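PDB 4ZV9: uncharacterized protein from Escherichia coli O157:H7, which is of unknown function but belongs to the dienelactone hydrolase family and so is probably an alpha/beta-hydrolase acting on ester-like substrates. Local coordinates for residues A[59-64]-A[209-214]. Sequence-based numbering, arbitrary orientation.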
loop_
_atom_site.group_PDB
_atom_site.type_symbol
_atom_site.label_atom_id
_atom_site.label_comp_id
_atom_site.label_asym_id
_atom_site.label_seq_id
_atom_site.Cartn_x
_atom_site.Cartn_y
_atom_site.Cartn_z
ATOM N N GLU A 59 -7.677 6.394 -3.754
ATOM C CA GLU A 59 -8.252 7.309 -2.765
ATOM C C GLU A 59 -9.385 6.614 -2.004
ATOM O O GLU A 59 -9.520 6.760 -0.780
ATOM C CB GLU A 59 -8.722 8.615 -3.424
ATOM C CG GLU A 59 -7.557 9.463 -3.911
ATOM C CD GLU A 59 -7.990 10.814 -4.484
ATOM O OE1 GLU A 59 -9.120 10.900 -4.973
ATOM O OE2 GLU A 59 -7.182 11.761 -4.463
ATOM N N ASP A 60 -10.201 5.844 -2.720
ATOM C CA ASP A 60 -11.266 5.087 -2.064
ATOM C C ASP A 60 -10.657 4.070 -1.080
ATOM O O ASP A 60 -11.152 3.907 0.027
ATOM C CB ASP A 60 -12.136 4.369 -3.081
ATOM C CG ASP A 60 -13.419 3.849 -2.468
ATOM O OD1 ASP A 60 -14.198 4.664 -1.919
ATOM O OD2 ASP A 60 -13.681 2.652 -2.579
ATOM N N VAL A 61 -9.585 3.389 -1.486
ATOM C CA VAL A 61 -8.957 2.409 -0.602
ATOM C C VAL A 61 -8.492 3.089 0.690
ATOM O O VAL A 61 -8.651 2.533 1.776
ATOM C CB VAL A 61 -7.812 1.657 -1.302
ATOM C CG1 VAL A 61 -7.034 0.802 -0.308
ATOM C CG2 VAL A 61 -8.382 0.791 -2.410
ATOM N N ALA A 62 -7.937 4.293 0.565
ATOM C CA ALA A 62 -7.509 5.049 1.734
ATOM C C ALA A 62 -8.690 5.290 2.665
ATOM O O ALA A 62 -8.563 5.140 3.891
ATOM C CB ALA A 62 -6.839 6.339 1.328
ATOM N N ARG A 63 -9.838 5.634 2.106
ATOM C CA ARG A 63 -11.036 5.816 2.908
ATOM C C ARG A 63 -11.496 4.502 3.562
ATOM O O ARG A 63 -11.931 4.512 4.714
ATOM C CB ARG A 63 -12.162 6.442 2.097
ATOM C CG ARG A 63 -11.873 7.868 1.647
ATOM C CD ARG A 63 -13.115 8.546 1.071
ATOM N NE ARG A 63 -13.597 7.927 -0.158
ATOM C CZ ARG A 63 -13.199 8.243 -1.384
ATOM N NH1 ARG A 63 -12.252 9.157 -1.598
ATOM N NH2 ARG A 63 -13.734 7.617 -2.421
ATOM N N ARG A 64 -11.350 3.376 2.865
ATOM C CA ARG A 64 -11.694 2.062 3.457
ATOM C C ARG A 64 -10.804 1.757 4.667
ATOM O O ARG A 64 -11.270 1.206 5.655
ATOM C CB ARG A 64 -11.556 0.934 2.451
ATOM C CG ARG A 64 -12.428 1.105 1.212
ATOM C CD ARG A 64 -12.198 -0.020 0.217
ATOM N NE ARG A 64 -12.571 0.393 -1.122
ATOM C CZ ARG A 64 -12.493 -0.369 -2.200
ATOM N NH1 ARG A 64 -12.107 -1.640 -2.101
ATOM N NH2 ARG A 64 -12.838 0.141 -3.384
ATOM N N GLY A 209 -4.650 -7.317 -10.383
ATOM C CA GLY A 209 -5.615 -6.223 -10.364
ATOM C C GLY A 209 -7.005 -6.626 -9.899
ATOM O O GLY A 209 -7.950 -5.840 -10.029
ATOM N N PHE A 210 -7.156 -7.820 -9.319
ATOM C CA PHE A 210 -8.503 -8.312 -8.944
ATOM C C PHE A 210 -9.203 -7.493 -7.864
ATOM O O PHE A 210 -10.421 -7.557 -7.750
ATOM C CB PHE A 210 -8.531 -9.818 -8.582
ATOM C CG PHE A 210 -7.796 -10.170 -7.321
ATOM C CD1 PHE A 210 -8.359 -9.932 -6.071
ATOM C CD2 PHE A 210 -6.558 -10.787 -7.377
ATOM C CE1 PHE A 210 -7.684 -10.267 -4.905
ATOM C CE2 PHE A 210 -5.886 -11.140 -6.214
ATOM C CZ PHE A 210 -6.450 -10.875 -4.975
ATOM N N HIS A 211 -8.446 -6.739 -7.079
ATOM C CA HIS A 211 -9.039 -5.867 -6.070
ATOM C C HIS A 211 -9.485 -4.524 -6.665
ATOM O O HIS A 211 -10.276 -3.804 -6.040
ATOM C CB HIS A 211 -8.038 -5.608 -4.954
ATOM C CG HIS A 211 -8.614 -4.863 -3.793
ATOM N ND1 HIS A 211 -8.484 -3.499 -3.647
ATOM C CD2 HIS A 211 -9.344 -5.290 -2.732
ATOM C CE1 HIS A 211 -9.104 -3.118 -2.545
ATOM N NE2 HIS A 211 -9.632 -4.185 -1.972
ATOM N N ASN A 212 -8.998 -4.184 -7.858
ATOM C CA ASN A 212 -9.328 -2.896 -8.468
ATOM C C ASN A 212 -10.694 -2.948 -9.149
ATOM O O ASN A 212 -10.829 -3.368 -10.293
ATOM C CB ASN A 212 -8.242 -2.439 -9.440
ATOM C CG ASN A 212 -8.440 -0.990 -9.904
ATOM O OD1 ASN A 212 -9.553 -0.448 -9.849
ATOM N ND2 ASN A 212 -7.341 -0.346 -10.354
ATOM N N ASP A 213 -11.688 -2.431 -8.439
ATOM C CA ASP A 213 -13.066 -2.415 -8.905
ATOM C C ASP A 213 -13.347 -1.426 -10.053
ATOM O O ASP A 213 -14.454 -1.411 -10.581
ATOM C CB ASP A 213 -14.001 -2.185 -7.718
ATOM C CG ASP A 213 -13.576 -1.009 -6.881
ATOM O OD1 ASP A 213 -13.833 0.127 -7.316
ATOM O OD2 ASP A 213 -12.952 -1.230 -5.815
ATOM N N SER A 214 -12.349 -0.650 -10.475
ATOM C CA SER A 214 -12.519 0.238 -11.630
ATOM C C SER A 214 -12.024 -0.415 -12.935
ATOM O O SER A 214 -12.070 0.218 -14.000
ATOM C CB SER A 214 -11.790 1.562 -11.404
ATOM O OG SER A 214 -10.364 1.405 -11.445
HETATM O O HOH W 1 -12.090 -3.424 -4.369
#
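The guanidinium of R64 meets the carboxylate of D213 edge-on in a salt bridge: NH2 donates to OD2 at 2.8 Å in a nearly straight bond (168°), lying in the guanidinium plane while arriving on the syn side of the carboxylate, somewhat out of its plane. The two planes are 26° apart. Along its other edge R64 forms a second salt bridge with D60, one turn back in the same helix, through NE and NH2, both directed at OD2; the NH2 bond uses the anti lone pair and measures 2.8 Å. Two acids thus fix the orientation of the guanidinium, which probably offsets the repulsion between D60 OD2 and D213 OD2, 5.1 Å apart, and helps both stay ionised. R63, weakly bonded to D60, completes a four-residue salt-bridge network. R64 NH1 donates to a water that in turn donates to D213 OD2 and H211 O.

H211 and R64 run alongside each other with opposite headings, H211 CE1 3.4 Å from R64 NH1 and the ring turned 47° from the guanidinium; N2 OD1 accepts hydrogen bonds from R64 NH1 and H211 NE2. The same water sits over one imidazole face, and ND1 is hydrogen-bonded to Y57 OH. V61 CG2 meets both the ring edge, 4.0 Å from H211 CE1, and the guanidinium face of R64, over its centre.

The contact joins helix 56-67 to the loop between strand 198-203 and helix 220-237, whose W227 packs against V61 and R64.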